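Local coordinates for invasion protein InvA (Salmonella enterica, PDB 2X49) that takes part in invasion of intestinal epithelial cells as an inner-membrane export-apparatus protein of the type III secretion system, represented here by its C-terminal domain, at residues V8-L13 with R42-L47; I66-F71 with A134-R139; L293-V298 with L316-I321. One frame throughout, in Å; residues are numbered along the deposited sequence.

Interaction 1: V8-L13 with R42-L47; sequences VPLILL and RLPEVL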
loop_
_atom_site.group_PDB
_atom_site.type_symbol
_atom_site.label_atom_id
_atom_site.label_comp_id
_atom_site.label_asym_id
_atom_site.label_seq_id
_atom_site.Cartn_x
_atom_site.Cartn_y
_atom_site.Cartn_z
ATOM N N VAL A 8 17.905 13.390 -2.253
ATOM C CA VAL A 8 17.776 11.959 -2.530
ATOM C C VAL A 8 16.798 11.628 -3.661
ATOM O O VAL A 8 15.756 11.032 -3.424
ATOM C CB VAL A 8 17.293 11.167 -1.289
ATOM C CG1 VAL A 8 15.915 11.675 -0.789
ATOM C CG2 VAL A 8 17.232 9.665 -1.623
ATOM N N PRO A 9 17.157 11.939 -4.900
ATOM C CA PRO A 9 16.196 11.626 -5.991
ATOM C C PRO A 9 15.920 10.177 -6.246
ATOM O O PRO A 9 16.729 9.297 -6.021
ATOM C CB PRO A 9 16.865 12.222 -7.229
ATOM C CG PRO A 9 18.345 12.278 -6.851
ATOM C CD PRO A 9 18.397 12.543 -5.397
ATOM N N LEU A 10 14.712 9.951 -6.687
ATOM C CA LEU A 10 14.287 8.630 -7.132
ATOM C C LEU A 10 14.740 8.476 -8.566
ATOM O O LEU A 10 14.776 9.446 -9.300
ATOM C CB LEU A 10 12.756 8.530 -7.082
ATOM C CG LEU A 10 12.117 8.649 -5.709
ATOM C CD1 LEU A 10 10.630 8.859 -5.886
ATOM C CD2 LEU A 10 12.429 7.457 -4.868
ATOM N N ILE A 11 15.090 7.262 -8.967
ATOM C CA ILE A 11 15.522 7.008 -10.347
ATOM C C ILE A 11 14.668 5.880 -10.895
ATOM O O ILE A 11 14.455 4.885 -10.230
ATOM C CB ILE A 11 17.009 6.628 -10.475
ATOM C CG1 ILE A 11 17.887 7.753 -9.978
ATOM C CG2 ILE A 11 17.364 6.263 -11.962
ATOM C CD1 ILE A 11 19.362 7.384 -9.785
ATOM N N LEU A 12 14.113 6.103 -12.076
ATOM C CA LEU A 12 13.433 5.029 -12.831
ATOM C C LEU A 12 14.289 4.670 -14.028
ATOM O O LEU A 12 14.577 5.501 -14.858
ATOM C CB LEU A 12 12.069 5.470 -13.319
ATOM C CG LEU A 12 11.080 5.945 -12.281
ATOM C CD1 LEU A 12 9.759 6.471 -12.866
ATOM C CD2 LEU A 12 10.776 4.824 -11.350
ATOM N N LEU A 13 14.732 3.440 -14.070
ATOM C CA LEU A 13 15.442 2.930 -15.277
ATOM C C LEU A 13 14.329 2.445 -16.212
ATOM O O LEU A 13 13.476 1.675 -15.839
ATOM C CB LEU A 13 16.390 1.785 -14.954
ATOM C CG LEU A 13 17.486 1.993 -13.895
ATOM C CD1 LEU A 13 18.342 0.770 -13.765
ATOM C CD2 LEU A 13 18.276 3.274 -14.203
ATOM N N ARG A 42 4.931 14.634 -0.250
ATOM C CA ARG A 42 5.677 14.936 -1.471
ATOM C C ARG A 42 6.787 13.939 -1.679
ATOM O O ARG A 42 7.487 13.557 -0.740
ATOM C CB ARG A 42 6.294 16.302 -1.386
ATOM C CG ARG A 42 5.388 17.427 -1.028
ATOM C CD ARG A 42 4.784 17.962 -2.265
ATOM N NE ARG A 42 4.086 19.235 -2.049
ATOM C CZ ARG A 42 3.376 19.816 -3.009
ATOM N NH1 ARG A 42 3.355 19.256 -4.184
ATOM N NH2 ARG A 42 2.718 20.932 -2.800
ATOM N N LEU A 43 6.890 13.468 -2.916
ATOM C CA LEU A 43 8.080 12.670 -3.282
ATOM C C LEU A 43 9.280 13.514 -3.627
ATOM O O LEU A 43 9.149 14.674 -3.958
ATOM C CB LEU A 43 7.755 11.748 -4.484
ATOM C CG LEU A 43 6.635 10.708 -4.344
ATOM C CD1 LEU A 43 6.256 10.061 -5.709
ATOM C CD2 LEU A 43 7.096 9.646 -3.410
ATOM N N PRO A 44 10.483 12.911 -3.579
ATOM C CA PRO A 44 11.640 13.568 -4.156
ATOM C C PRO A 44 11.496 13.695 -5.654
ATOM O O PRO A 44 10.569 13.162 -6.253
ATOM C CB PRO A 44 12.772 12.560 -3.912
ATOM C CG PRO A 44 12.267 11.680 -2.809
ATOM C CD PRO A 44 10.825 11.577 -3.057
ATOM N N GLU A 45 12.430 14.412 -6.211
ATOM C CA GLU A 45 12.556 14.481 -7.692
ATOM C C GLU A 45 12.738 13.097 -8.258
ATOM O O GLU A 45 13.217 12.162 -7.611
ATOM C CB GLU A 45 13.770 15.325 -8.060
ATOM C CG GLU A 45 13.719 16.776 -7.649
ATOM C CD GLU A 45 13.218 17.674 -8.745
ATOM O OE1 GLU A 45 12.859 17.175 -9.837
ATOM O OE2 GLU A 45 13.264 18.887 -8.535
ATOM N N VAL A 46 12.175 12.929 -9.440
ATOM C CA VAL A 46 12.196 11.672 -10.160
ATOM C C VAL A 46 12.964 11.851 -11.450
ATOM O O VAL A 46 12.651 12.693 -12.264
ATOM C CB VAL A 46 10.790 11.219 -10.466
ATOM C CG1 VAL A 46 10.811 9.963 -11.348
ATOM C CG2 VAL A 46 9.950 10.958 -9.166
ATOM N N LEU A 47 14.046 11.114 -11.547
ATOM C CA LEU A 47 14.945 11.122 -12.723
ATOM C C LEU A 47 14.698 9.857 -13.548
ATOM O O LEU A 47 14.539 8.756 -13.024
ATOM C CB LEU A 47 16.446 11.216 -12.348
ATOM C CG LEU A 47 16.797 12.245 -11.278
ATOM C CD1 LEU A 47 18.264 12.181 -10.862
ATOM C CD2 LEU A 47 16.480 13.648 -11.757
#

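Interaction 2: I66-F71 with A134-R139; sequences IRVEQF and AVTLAR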
loop_
_atom_site.group_PDB
_atom_site.type_symbol
_atom_site.label_atom_id
_atom_site.label_comp_id
_atom_site.label_asym_id
_atom_site.label_seq_id
_atom_site.Cartn_x
_atom_site.Cartn_y
_atom_site.Cartn_z
ATOM N N ILE A 66 19.923 2.390 -5.256
ATOM C CA ILE A 66 19.867 0.924 -5.099
ATOM C C ILE A 66 18.598 0.349 -5.708
ATOM O O ILE A 66 17.562 0.897 -5.538
ATOM C CB ILE A 66 19.938 0.566 -3.605
ATOM C CG1 ILE A 66 21.254 1.095 -3.006
ATOM C CG2 ILE A 66 19.839 -0.927 -3.396
ATOM C CD1 ILE A 66 21.343 0.944 -1.494
ATOM N N ARG A 67 18.710 -0.724 -6.467
ATOM C CA ARG A 67 17.525 -1.353 -7.069
ATOM C C ARG A 67 16.622 -1.842 -5.965
ATOM O O ARG A 67 17.046 -2.576 -5.079
ATOM C CB ARG A 67 17.917 -2.530 -7.964
ATOM C CG ARG A 67 18.602 -2.113 -9.239
ATOM C CD ARG A 67 19.373 -3.267 -9.871
ATOM N NE ARG A 67 19.157 -3.302 -11.310
ATOM C CZ ARG A 67 19.736 -2.483 -12.183
ATOM N NH1 ARG A 67 20.581 -1.539 -11.771
ATOM N NH2 ARG A 67 19.463 -2.614 -13.476
ATOM N N VAL A 68 15.376 -1.423 -6.040
ATOM C CA VAL A 68 14.325 -1.799 -5.060
ATOM C C VAL A 68 13.333 -2.795 -5.641
ATOM O O VAL A 68 12.962 -3.808 -5.039
ATOM C CB VAL A 68 13.596 -0.550 -4.568
ATOM C CG1 VAL A 68 12.258 -0.886 -3.956
ATOM C CG2 VAL A 68 14.507 0.192 -3.548
ATOM N N GLU A 69 12.921 -2.490 -6.849
ATOM C CA GLU A 69 11.986 -3.370 -7.579
ATOM C C GLU A 69 12.088 -3.201 -9.060
ATOM O O GLU A 69 12.311 -2.113 -9.552
ATOM C CB GLU A 69 10.538 -3.018 -7.191
ATOM C CG GLU A 69 9.929 -3.841 -6.072
ATOM C CD GLU A 69 9.902 -5.316 -6.381
ATOM O OE1 GLU A 69 9.866 -5.667 -7.582
ATOM O OE2 GLU A 69 9.926 -6.126 -5.427
ATOM N N GLN A 70 11.879 -4.295 -9.753
ATOM C CA GLN A 70 11.735 -4.265 -11.213
ATOM C C GLN A 70 10.299 -4.662 -11.512
ATOM O O GLN A 70 9.817 -5.741 -11.074
ATOM C CB GLN A 70 12.728 -5.213 -11.899
ATOM C CG GLN A 70 12.692 -5.154 -13.449
ATOM C CD GLN A 70 13.922 -5.803 -14.127
ATOM O OE1 GLN A 70 15.039 -5.778 -13.598
ATOM N NE2 GLN A 70 13.716 -6.349 -15.317
ATOM N N PHE A 71 9.668 -3.803 -12.303
ATOM C CA PHE A 71 8.269 -3.938 -12.721
ATOM C C PHE A 71 8.178 -4.329 -14.189
ATOM O O PHE A 71 8.941 -3.906 -15.033
ATOM C CB PHE A 71 7.501 -2.610 -12.552
ATOM C CG PHE A 71 7.566 -2.006 -11.161
ATOM C CD1 PHE A 71 6.574 -2.280 -10.220
ATOM C CD2 PHE A 71 8.592 -1.192 -10.783
ATOM C CE1 PHE A 71 6.553 -1.713 -8.946
ATOM C CE2 PHE A 71 8.626 -0.642 -9.489
ATOM C CZ PHE A 71 7.631 -0.933 -8.551
ATOM N N ALA A 134 3.450 3.538 -6.726
ATOM C CA ALA A 134 2.883 4.145 -5.509
ATOM C C ALA A 134 2.918 3.200 -4.339
ATOM O O ALA A 134 3.255 3.592 -3.203
ATOM C CB ALA A 134 1.485 4.631 -5.751
ATOM N N VAL A 135 2.544 1.961 -4.589
ATOM C CA VAL A 135 2.517 0.931 -3.536
ATOM C C VAL A 135 3.910 0.766 -2.944
ATOM O O VAL A 135 4.126 0.710 -1.722
ATOM C CB VAL A 135 1.941 -0.401 -4.096
ATOM C CG1 VAL A 135 2.234 -1.600 -3.241
ATOM C CG2 VAL A 135 0.449 -0.191 -4.371
ATOM N N THR A 136 4.891 0.758 -3.824
ATOM C CA THR A 136 6.254 0.477 -3.417
ATOM C C THR A 136 6.827 1.683 -2.689
ATOM O O THR A 136 7.559 1.547 -1.704
ATOM C CB THR A 136 7.162 0.109 -4.631
ATOM O OG1 THR A 136 6.559 -1.023 -5.289
ATOM C CG2 THR A 136 8.553 -0.246 -4.194
ATOM N N LEU A 137 6.474 2.852 -3.181
ATOM C CA LEU A 137 6.966 4.119 -2.562
ATOM C C LEU A 137 6.345 4.357 -1.193
ATOM O O LEU A 137 7.035 4.796 -0.285
ATOM C CB LEU A 137 6.792 5.311 -3.479
ATOM C CG LEU A 137 7.745 5.299 -4.655
ATOM C CD1 LEU A 137 7.327 6.268 -5.772
ATOM C CD2 LEU A 137 9.188 5.636 -4.253
ATOM N N ALA A 138 5.065 4.037 -1.055
ATOM C CA ALA A 138 4.380 4.137 0.274
ATOM C C ALA A 138 5.132 3.292 1.290
ATOM O O ALA A 138 5.410 3.726 2.410
ATOM C CB ALA A 138 2.896 3.681 0.185
ATOM N N ARG A 139 5.454 2.065 0.937
ATOM C CA ARG A 139 6.118 1.125 1.855
ATOM C C ARG A 139 7.467 1.665 2.346
ATOM O O ARG A 139 7.939 1.386 3.461
ATOM C CB ARG A 139 6.299 -0.243 1.177
ATOM C CG ARG A 139 7.008 -1.307 1.921
ATOM C CD ARG A 139 6.737 -2.631 1.204
ATOM N NE ARG A 139 7.584 -2.914 0.043
ATOM C CZ ARG A 139 7.137 -3.180 -1.183
ATOM N NH1 ARG A 139 5.842 -3.181 -1.448
ATOM N NH2 ARG A 139 7.996 -3.444 -2.159
#

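Interaction 3: L293-V298 with L316-I321; sequences LTSVDV and LSFGEI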
loop_
_atom_site.group_PDB
_atom_site.type_symbol
_atom_site.label_atom_id
_atom_site.label_comp_id
_atom_site.label_asym_id
_atom_site.label_seq_id
_atom_site.Cartn_x
_atom_site.Cartn_y
_atom_site.Cartn_z
ATOM N N LEU A 293 -8.556 -9.488 5.460
ATOM C CA LEU A 293 -9.520 -9.020 6.487
ATOM C C LEU A 293 -9.420 -9.866 7.725
ATOM O O LEU A 293 -9.489 -11.077 7.673
ATOM C CB LEU A 293 -10.965 -9.130 5.968
ATOM C CG LEU A 293 -11.327 -8.320 4.739
ATOM C CD1 LEU A 293 -12.826 -8.526 4.367
ATOM C CD2 LEU A 293 -10.982 -6.861 4.981
ATOM N N THR A 294 -9.308 -9.184 8.842
ATOM C CA THR A 294 -9.224 -9.862 10.130
ATOM C C THR A 294 -9.811 -9.078 11.280
ATOM O O THR A 294 -10.204 -7.944 11.149
ATOM C CB THR A 294 -7.802 -10.197 10.478
ATOM O OG1 THR A 294 -7.829 -11.260 11.443
ATOM C CG2 THR A 294 -7.114 -8.965 10.958
ATOM N N SER A 295 -9.849 -9.714 12.438
ATOM C CA SER A 295 -10.302 -9.047 13.672
ATOM C C SER A 295 -9.333 -7.955 14.085
ATOM O O SER A 295 -8.123 -8.034 13.839
ATOM C CB SER A 295 -10.464 -10.045 14.827
ATOM O OG SER A 295 -11.441 -11.077 14.576
ATOM N N VAL A 296 -9.861 -6.930 14.735
ATOM C CA VAL A 296 -9.002 -5.814 15.147
ATOM C C VAL A 296 -7.911 -6.283 16.105
ATOM O O VAL A 296 -6.825 -5.764 16.117
ATOM C CB VAL A 296 -9.763 -4.600 15.793
ATOM C CG1 VAL A 296 -10.421 -5.021 17.082
ATOM C CG2 VAL A 296 -8.772 -3.477 16.005
ATOM N N ASP A 297 -8.212 -7.268 16.929
ATOM C CA ASP A 297 -7.218 -7.699 17.943
ATOM C C ASP A 297 -5.943 -8.312 17.379
ATOM O O ASP A 297 -4.901 -8.316 18.043
ATOM C CB ASP A 297 -7.825 -8.517 19.097
ATOM C CG ASP A 297 -8.363 -9.873 18.702
ATOM O OD1 ASP A 297 -8.514 -10.169 17.515
ATOM O OD2 ASP A 297 -8.703 -10.646 19.636
ATOM N N VAL A 298 -6.016 -8.809 16.154
ATOM C CA VAL A 298 -4.875 -9.529 15.557
ATOM C C VAL A 298 -4.272 -8.818 14.313
ATOM O O VAL A 298 -3.179 -9.179 13.814
ATOM C CB VAL A 298 -5.216 -10.997 15.217
ATOM C CG1 VAL A 298 -5.459 -11.821 16.512
ATOM C CG2 VAL A 298 -6.378 -11.070 14.231
ATOM N N LEU A 316 -6.493 -5.276 6.760
ATOM C CA LEU A 316 -7.546 -4.405 7.368
ATOM C C LEU A 316 -8.354 -5.158 8.398
ATOM O O LEU A 316 -8.576 -6.355 8.287
ATOM C CB LEU A 316 -8.498 -3.835 6.300
ATOM C CG LEU A 316 -7.903 -3.024 5.123
ATOM C CD1 LEU A 316 -8.971 -2.312 4.280
ATOM C CD2 LEU A 316 -6.862 -2.030 5.570
ATOM N N SER A 317 -8.820 -4.409 9.400
ATOM C CA SER A 317 -9.727 -4.984 10.363
ATOM C C SER A 317 -11.182 -4.869 9.889
ATOM O O SER A 317 -11.531 -4.042 9.060
ATOM C CB SER A 317 -9.543 -4.344 11.712
ATOM O OG SER A 317 -10.050 -3.025 11.671
ATOM N N PHE A 318 -12.031 -5.708 10.455
ATOM C CA PHE A 318 -13.465 -5.687 10.147
ATOM C C PHE A 318 -14.068 -4.300 10.408
ATOM O O PHE A 318 -14.929 -3.813 9.667
ATOM C CB PHE A 318 -14.236 -6.771 10.915
ATOM C CG PHE A 318 -13.756 -8.191 10.670
ATOM C CD1 PHE A 318 -13.470 -8.658 9.390
ATOM C CD2 PHE A 318 -13.581 -9.069 11.727
ATOM C CE1 PHE A 318 -13.063 -9.984 9.195
ATOM C CE2 PHE A 318 -13.159 -10.403 11.532
ATOM C CZ PHE A 318 -12.885 -10.847 10.266
ATOM N N GLY A 319 -13.624 -3.649 11.471
ATOM C CA GLY A 319 -14.093 -2.300 11.777
ATOM C C GLY A 319 -13.670 -1.236 10.784
ATOM O O GLY A 319 -14.325 -0.222 10.548
ATOM N N GLU A 320 -12.512 -1.477 10.213
ATOM C CA GLU A 320 -11.920 -0.553 9.257
ATOM C C GLU A 320 -12.737 -0.480 7.991
ATOM O O GLU A 320 -12.741 0.554 7.338
ATOM C CB GLU A 320 -10.443 -0.835 8.979
ATOM C CG GLU A 320 -9.542 -0.293 10.138
ATOM C CD GLU A 320 -8.064 -0.745 10.066
ATOM O OE1 GLU A 320 -7.708 -1.557 9.203
ATOM O OE2 GLU A 320 -7.281 -0.325 10.958
ATOM N N ILE A 321 -13.490 -1.535 7.704
ATOM C CA ILE A 321 -14.322 -1.593 6.467
ATOM C C ILE A 321 -15.832 -1.456 6.750
ATOM O O ILE A 321 -16.663 -1.879 5.958
ATOM C CB ILE A 321 -14.019 -2.867 5.582
ATOM C CG1 ILE A 321 -14.473 -4.141 6.293
ATOM C CG2 ILE A 321 -12.527 -2.912 5.185
ATOM C CD1 ILE A 321 -14.812 -5.275 5.356
HETATM O O HOH W 1 -12.571 -5.355 14.070
#

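Interaction 1: V8-L13 with R42-L47
Three backbone hydrogen bonds join Leu10 and Leu12 to Glu45 and Leu47, pairing the starts of two parallel strands in a mixed four-stranded sheet. Leu10 N donates a hydrogen bond to Glu45 O at 2.8 Å, Leu10 O receives Leu47 N at 2.9 Å, and Leu12 N reaches Leu47 O at 2.8 Å. The middle bond is almost straight at its hydrogen, 177°. Leu10 thus sits opposite Val46 and Ile11 opposite Leu47, in a crossover whose connection is largely helical. CA-H groups add to the ladder: Val46 CA approaches Leu10 O, and Ile11 CA approaches Leu47 O, the acceptor that Leu12 N also uses.

Side chains divide between the two faces. On the face of Leu10 and Val46, which helix 27-39 covers, a chi1 of -63° turns CG of Leu10 away from its carbonyl carbon and brings the CD1 branch against both Pro44 CD, at 3.9 Å, and Val46 CG2. The other Val46 methyl, CG1, meets Leu12 CD1 at 4.0 Å, so the valine bridges two leucines of the neighbouring strand. Across the sheet, Leu47 CD1 meets the CB-CG edge of the Pro9 ring, 3.9 Å from CB; Leu47 is exposed here and Pro9 partly so. Before the strands begin, the proline ring of Pro44 lies against the Val8 peptide, its CB 3.4 Å from Val8 O, while its CG meets Val8 CG1 at 4.2 Å.

Interaction 2: I66-F71 with A134-R139
Val68 meets Thr136 methyl to methyl, with CG1 of the valine 3.8 Å from CG2 of the threonine, where an outer strand of the mixed sheet packs on helix 125-139. The segments run nearly antiparallel, at 151°, with axes 10.1 Å apart; the contact is small and carried by few side chains. Val68 and Glu69 both face Leu61 of the adjoining strand, forming a classic beta bulge, and the side chains of these two successive residues both set out toward the helix.

Glu69 follows with its aliphatic CG, 4.3 Å from Thr136 CG2 and 4.4 Å from Arg139 NH2, lying at the edge of the guanidinium near its plane. Its OE2 stays 4.6 Å from NH2, too far for a salt bridge, though the opposite charges probably attract; Arg139 instead pairs through NH1 with Asp312. The guanidinium folds back along its own helix, one face over Thr136 CA.

Phe71 completes the strand side. A chi1 of -54°, which sets the ring beside the backbone N, swings it to the helix, where it also touches Cys132 and Leu133, and a bound mercury ion lies close by. Thr136 OG1 is held by a hydrogen bond to Cys132 O, one turn earlier. That same hydroxyl lies in the plane of the Phe71 ring at its edge, with OG1 3.4 Å from CZ and 3.7 Å from CE1.

Interaction 3: L293-V298 with L316-I321
Thr294 O is gripped from the strand ending at Ser317: Phe318 N donates a hydrogen bond to it at 3.0 Å, and Ser317 CA adds a CA-H...O contact at 3.1 Å. The two segments close a beta-alpha-beta unit, in which parallel strands 291-294 and 314-317 are linked by helix 299-306. A second backbone bond, Thr294 N to Leu316 O at 3.0 Å, is the straighter one, with 157° at its hydrogen.

The Phe318 ring then folds back over the oxygen that its own backbone N binds. One ring face has Thr294 O above its centre, 3.5 Å from the plane, while the rim reaches Leu293 CB through CE1 and Ser295 OG through CE2. That serine hydroxyl, like the Thr294 hydroxyl, is hydrogen-bonded to Glu246.

On the face of Leu293 and Leu316, Leu293 splits its branches: CD2 touches Leu316 CB, and CD1 meets Ile321 CD1 at 3.9 Å, the two side chains crossing at nearly a right angle.

At the end of the strand, Ser317 starts a turn as an ST motif. Its OG lies between the backbone N and carbonyl carbon (chi1 71°) and accepts from Glu320 N. In return, Glu320, whose OE2 forms a salt bridge with Arg219, takes Ser317 N on OE1 at 3.1 Å, the donor standing 57° out of the carboxylate plane.

In the fold
Along the chain the contacts come in series, each closing before the next opens. Interactions 1 and 2 share the mixed sheet of strands 46-50, 10-14, 58-63 and 66-72: the first pairs one outer strand with its neighbour, the second packs the other outer strand on helix 125-139. Their centres are 11 Å apart, and Leu137 of that helix touches both Leu10 and Leu43, so the helix of interaction 2 also packs on interaction 1. Interaction 3 belongs to a separate parallel sheet beyond the chain's centre, its centre about 34 Å from that of interaction 1 and 26 Å from that of interaction 2, whose nearest atoms are about 12 Å away. The C-terminal domain of InvA is thus built around distinct sheets.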